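PDB 5OI9: putative uncharacterized protein, which forms the N-terminal domain of a STIL-family protein and, as in its relatives, probably contributes to centriole assembly. Local coordinates for residues C37-I43 with Y343-V349; S135-E141 with K169-T173. One frame throughout, in Å; residues are numbered along the deposited sequence.

Interaction 1: C37-I43 with Y343-V349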
# COMPACT_ATOMS: atom_id res chain seq x y z
N CYS A 37 9.88 6.67 -7.62
CA CYS A 37 9.93 5.21 -7.58
C CYS A 37 10.68 4.69 -6.35
O CYS A 37 11.08 3.52 -6.32
CB CYS A 37 10.55 4.62 -8.85
SG CYS A 37 9.95 5.34 -10.40
N ASN A 38 10.85 5.52 -5.32
CA ASN A 38 11.63 5.17 -4.14
C ASN A 38 10.69 4.85 -2.98
O ASN A 38 9.77 5.63 -2.68
CB ASN A 38 12.57 6.33 -3.77
CG ASN A 38 13.46 6.03 -2.57
OD1 ASN A 38 12.99 5.57 -1.52
ND2 ASN A 38 14.75 6.32 -2.71
N LEU A 39 10.93 3.72 -2.32
CA LEU A 39 10.23 3.34 -1.09
C LEU A 39 11.24 3.34 0.05
O LEU A 39 12.26 2.65 -0.01
CB LEU A 39 9.57 1.97 -1.23
CG LEU A 39 8.83 1.44 0.00
CD1 LEU A 39 7.67 2.36 0.36
CD2 LEU A 39 8.35 0.01 -0.21
N THR A 40 10.95 4.13 1.09
CA THR A 40 11.85 4.28 2.23
C THR A 40 11.32 3.47 3.41
O THR A 40 10.12 3.53 3.72
CB THR A 40 11.97 5.76 2.62
OG1 THR A 40 12.68 6.47 1.59
CG2 THR A 40 12.71 5.92 3.94
N ILE A 41 12.21 2.72 4.05
CA ILE A 41 11.88 1.92 5.23
C ILE A 41 12.76 2.40 6.38
O ILE A 41 13.99 2.39 6.26
CB ILE A 41 12.09 0.42 4.98
CG1 ILE A 41 11.41 -0.01 3.68
CG2 ILE A 41 11.59 -0.40 6.16
CD1 ILE A 41 9.90 0.11 3.69
N ASP A 42 12.14 2.80 7.49
CA ASP A 42 12.85 3.15 8.71
C ASP A 42 12.50 2.13 9.79
O ASP A 42 11.33 1.93 10.10
CB ASP A 42 12.50 4.56 9.18
CG ASP A 42 13.00 5.64 8.24
OD1 ASP A 42 14.01 5.41 7.55
OD2 ASP A 42 12.38 6.72 8.20
N ILE A 43 13.53 1.49 10.35
CA ILE A 43 13.36 0.42 11.34
C ILE A 43 14.11 0.83 12.60
O ILE A 43 15.33 1.06 12.55
CB ILE A 43 13.88 -0.93 10.82
CG1 ILE A 43 13.33 -1.22 9.42
CG2 ILE A 43 13.52 -2.05 11.78
CD1 ILE A 43 13.81 -2.53 8.85
N TYR A 343 17.83 4.28 14.61
CA TYR A 343 17.03 3.54 13.65
C TYR A 343 17.89 3.24 12.43
O TYR A 343 19.00 3.74 12.27
CB TYR A 343 15.76 4.31 13.25
CG TYR A 343 16.05 5.52 12.39
CD1 TYR A 343 16.47 6.71 12.97
CD2 TYR A 343 15.90 5.47 11.01
CE1 TYR A 343 16.73 7.82 12.19
CE2 TYR A 343 16.16 6.57 10.23
CZ TYR A 343 16.58 7.74 10.82
OH TYR A 343 16.84 8.85 10.05
N MSE A 344 17.34 2.40 11.56
CA MSE A 344 18.00 2.01 10.33
C MSE A 344 17.10 2.36 9.14
O MSE A 344 15.91 2.08 9.16
CB MSE A 344 18.32 0.52 10.39
CG MSE A 344 18.50 -0.17 9.06
SE MSE A 344 18.49 -2.10 9.37
CE MSE A 344 18.97 -2.68 7.61
N ARG A 345 17.68 3.00 8.13
CA ARG A 345 16.94 3.40 6.93
C ARG A 345 17.38 2.56 5.75
O ARG A 345 18.58 2.45 5.47
CB ARG A 345 17.14 4.89 6.62
CG ARG A 345 16.53 5.29 5.28
CD ARG A 345 16.27 6.79 5.18
NE ARG A 345 15.30 7.24 6.18
CZ ARG A 345 14.69 8.43 6.14
NH1 ARG A 345 14.93 9.28 5.16
NH2 ARG A 345 13.82 8.76 7.09
N LEU A 346 16.41 1.96 5.06
CA LEU A 346 16.63 1.22 3.83
C LEU A 346 15.88 1.91 2.69
O LEU A 346 14.75 2.37 2.87
CB LEU A 346 16.17 -0.23 3.96
CG LEU A 346 16.97 -1.11 4.92
CD1 LEU A 346 16.29 -2.46 5.13
CD2 LEU A 346 18.39 -1.30 4.39
N GLN A 347 16.52 1.97 1.53
CA GLN A 347 15.96 2.58 0.33
C GLN A 347 15.66 1.48 -0.68
O GLN A 347 16.55 0.68 -1.01
CB GLN A 347 16.92 3.61 -0.26
CG GLN A 347 17.33 4.71 0.71
CD GLN A 347 16.28 5.79 0.85
OE1 GLN A 347 16.17 6.68 0.00
NE2 GLN A 347 15.50 5.72 1.92
N LEU A 348 14.43 1.44 -1.18
CA LEU A 348 14.01 0.42 -2.13
C LEU A 348 13.45 1.11 -3.37
O LEU A 348 12.40 1.77 -3.29
CB LEU A 348 12.98 -0.53 -1.52
CG LEU A 348 13.45 -1.52 -0.43
CD1 LEU A 348 13.68 -0.82 0.90
CD2 LEU A 348 12.47 -2.67 -0.26
N VAL A 349 14.14 0.98 -4.49
CA VAL A 349 13.66 1.46 -5.78
C VAL A 349 13.46 0.24 -6.67
O VAL A 349 14.36 -0.11 -7.46
CB VAL A 349 14.63 2.48 -6.41
CG1 VAL A 349 14.06 3.02 -7.72
CG2 VAL A 349 14.91 3.61 -5.44

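Interaction 2: S135-E141 with K169-T173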
# COMPACT_ATOMS: atom_id res chain seq x y z
N SER A 135 18.34 -16.67 3.69
CA SER A 135 18.87 -15.32 3.75
C SER A 135 18.40 -14.43 2.59
O SER A 135 17.90 -13.33 2.84
CB SER A 135 20.41 -15.34 3.81
OG SER A 135 20.87 -16.10 4.92
N PRO A 136 18.56 -14.87 1.34
CA PRO A 136 18.21 -14.00 0.21
C PRO A 136 16.79 -14.23 -0.30
O PRO A 136 16.19 -15.29 -0.11
CB PRO A 136 19.24 -14.39 -0.86
CG PRO A 136 19.88 -15.70 -0.38
CD PRO A 136 19.10 -16.14 0.84
N PHE A 137 16.27 -13.20 -0.95
CA PHE A 137 14.95 -13.25 -1.57
C PHE A 137 15.06 -13.77 -3.00
O PHE A 137 15.89 -13.29 -3.78
CB PHE A 137 14.30 -11.86 -1.58
CG PHE A 137 13.68 -11.47 -0.27
CD1 PHE A 137 12.37 -11.83 0.01
CD2 PHE A 137 14.38 -10.74 0.67
CE1 PHE A 137 11.78 -11.48 1.20
CE2 PHE A 137 13.79 -10.38 1.87
CZ PHE A 137 12.49 -10.75 2.14
N SER A 138 14.22 -14.74 -3.33
CA SER A 138 14.14 -15.31 -4.66
C SER A 138 12.85 -14.87 -5.33
O SER A 138 11.92 -14.38 -4.68
CB SER A 138 14.22 -16.84 -4.62
OG SER A 138 13.08 -17.37 -3.97
N ILE A 139 12.79 -15.05 -6.65
CA ILE A 139 11.61 -14.60 -7.39
C ILE A 139 10.39 -15.44 -7.04
O ILE A 139 9.25 -14.96 -7.11
CB ILE A 139 11.91 -14.60 -8.91
CG1 ILE A 139 10.74 -13.99 -9.68
CG2 ILE A 139 12.22 -16.01 -9.40
CD1 ILE A 139 10.43 -12.56 -9.29
N SER A 140 10.60 -16.70 -6.63
CA SER A 140 9.48 -17.52 -6.19
C SER A 140 8.84 -16.94 -4.93
O SER A 140 7.61 -16.97 -4.78
CB SER A 140 9.93 -18.96 -5.94
OG SER A 140 10.80 -19.03 -4.82
N GLU A 141 9.65 -16.41 -4.02
CA GLU A 141 9.12 -15.78 -2.82
C GLU A 141 8.37 -14.50 -3.16
O GLU A 141 7.30 -14.23 -2.61
CB GLU A 141 10.25 -15.52 -1.82
CG GLU A 141 9.79 -15.13 -0.43
CD GLU A 141 10.94 -15.03 0.55
OE1 GLU A 141 12.06 -15.47 0.20
OE2 GLU A 141 10.73 -14.52 1.67
N LYS A 169 8.39 -7.71 3.39
CA LYS A 169 8.90 -8.79 4.23
C LYS A 169 10.33 -8.47 4.64
O LYS A 169 11.03 -7.72 3.95
CB LYS A 169 8.84 -10.15 3.53
CG LYS A 169 7.45 -10.54 3.04
CD LYS A 169 7.51 -11.77 2.14
CE LYS A 169 7.90 -13.01 2.92
NZ LYS A 169 6.85 -13.40 3.91
N ILE A 170 10.76 -9.04 5.76
CA ILE A 170 12.11 -8.83 6.27
C ILE A 170 12.71 -10.17 6.66
O ILE A 170 12.07 -10.98 7.34
CB ILE A 170 12.13 -7.86 7.47
CG1 ILE A 170 11.71 -6.46 7.02
CG2 ILE A 170 13.52 -7.81 8.09
CD1 ILE A 170 11.72 -5.44 8.13
N HIS A 171 13.95 -10.42 6.22
CA HIS A 171 14.77 -11.53 6.68
C HIS A 171 15.90 -10.97 7.54
O HIS A 171 16.61 -10.06 7.11
CB HIS A 171 15.35 -12.33 5.51
CG HIS A 171 14.32 -12.98 4.64
ND1 HIS A 171 14.58 -13.37 3.35
CD2 HIS A 171 13.03 -13.31 4.88
CE1 HIS A 171 13.50 -13.91 2.82
NE2 HIS A 171 12.54 -13.89 3.73
N ALA A 172 16.07 -11.52 8.74
CA ALA A 172 17.10 -11.06 9.66
C ALA A 172 17.97 -12.24 10.07
O ALA A 172 17.46 -13.23 10.62
CB ALA A 172 16.49 -10.39 10.89
N THR A 173 19.26 -12.15 9.82
CA THR A 173 20.22 -13.13 10.31
C THR A 173 21.03 -12.48 11.43
O THR A 173 21.62 -11.41 11.22
CB THR A 173 21.13 -13.62 9.19
OG1 THR A 173 20.33 -14.17 8.14
CG2 THR A 173 22.07 -14.70 9.70

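Interaction 1: C37-I43 with Y343-V349
Strand residues L39-I43 and M344-L348 pair antiparallel, joining the terminal strand 343-348 to strand 39-44, whose other edge runs parallel to strand 85-97 in a mixed sheet. L39-L348, I41-L346 and I43-M344 are hydrogen-bonded pairs; I41 N reaches L346 O at 2.8 Å and L346 N returns to I41 O. These residues put their apolar side chains on one face, where I41 CG1 meets L348 CD1 at 3.7 Å and strands 180-192 and 322-334 cover M344, L346 and L348. The other face is polar. Q347, bent at its second torsion (chi2 -79°), runs alongside T40 and reaches N38 with its amide: NE2 donates to T40 OG1 (2.9 Å), while OE1 accepts from N38 ND2 (3.1 Å) standing above its carbonyl plane. R345 turns at chi3 and grips D42 side-on, NE to OD1 at 2.6 Å and NH2 to OD2 at 2.7 Å, with carboxylate and guanidinium planes 15° apart. T40 CG2 lies over one face of that guanidinium, toward its rim, 3.7 Å from R345 NE. With each carboxylate oxygen bound to its own nitrogen, the buried D42 has its charge matched by R345, which probably favours its ionised form.

Interaction 2: S135-E141 with K169-T173
F137 and H171 form an offset stack where the loop leading into helix 139-155 meets strand 167-176. The ring planes lie 6° apart and the centroids 3.8 Å apart, the two side chains coming from opposite directions; H171 CE1 rests over the centre of the phenyl face. Oxygens approach the imidazole at its edge, near its plane. On one side the carboxylate of E141 comes in, its plane 31° from the ring, and NE2 gives OE2 a weak, bent hydrogen bond of 2.8 Å. On the other nitrogen, ND1 makes a long, weak bond of 3.4 Å to the backbone O of S135, a poorly ordered residue. The nearby carboxylate of E141 may favour a protonated imidazole.

E141 gets there from the first turn of the helix: CG is anti to the backbone N (chi1 -168°) and the chain runs on extended. K169, on the same side of the strand as H171, brings CB to 4.0 Å from F137 CZ and CE to 3.4 Å from E141 OE2, while its NZ stays farther from that oxygen. Were F137 an alanine, the imidazole is likely to lose its stacking partner, with a gap opened beside K169 CB and the H171 ring set free to turn away from E141.

Further out, the strand is fixed by backbone bonds on both flanks, to strand 118-126 and, through H171 with T186 and K169 with G188, to strand 180-192. F137 also touches T186 and meets the ring of Y142. Within the stack itself, F137 CE1 comes to 3.4 Å from H171 CE1.

In the fold
Both interactions reach the same mixed sheet, and interaction 2 is nested in the chain loop that interaction 1 closes. The first is a buried strand-strand pairing, 300 residues apart in sequence; the second is a surface contact between a helix start and a strand only 28 residues on. Regular backbone bonds dominate interaction 1, with a salt bridge and side-chain amide hydrogen bonds on one face, whereas interaction 2 relies on an aromatic stack and weak polar bonds. Strand 180-192 is common to both: V185 and S187 touch M344 and L346 respectively, and both touch I170. The centres lie about 16 Å apart, yet the contacts meet directly where I43 CD1 packs 3.7 Å from I170 CD1.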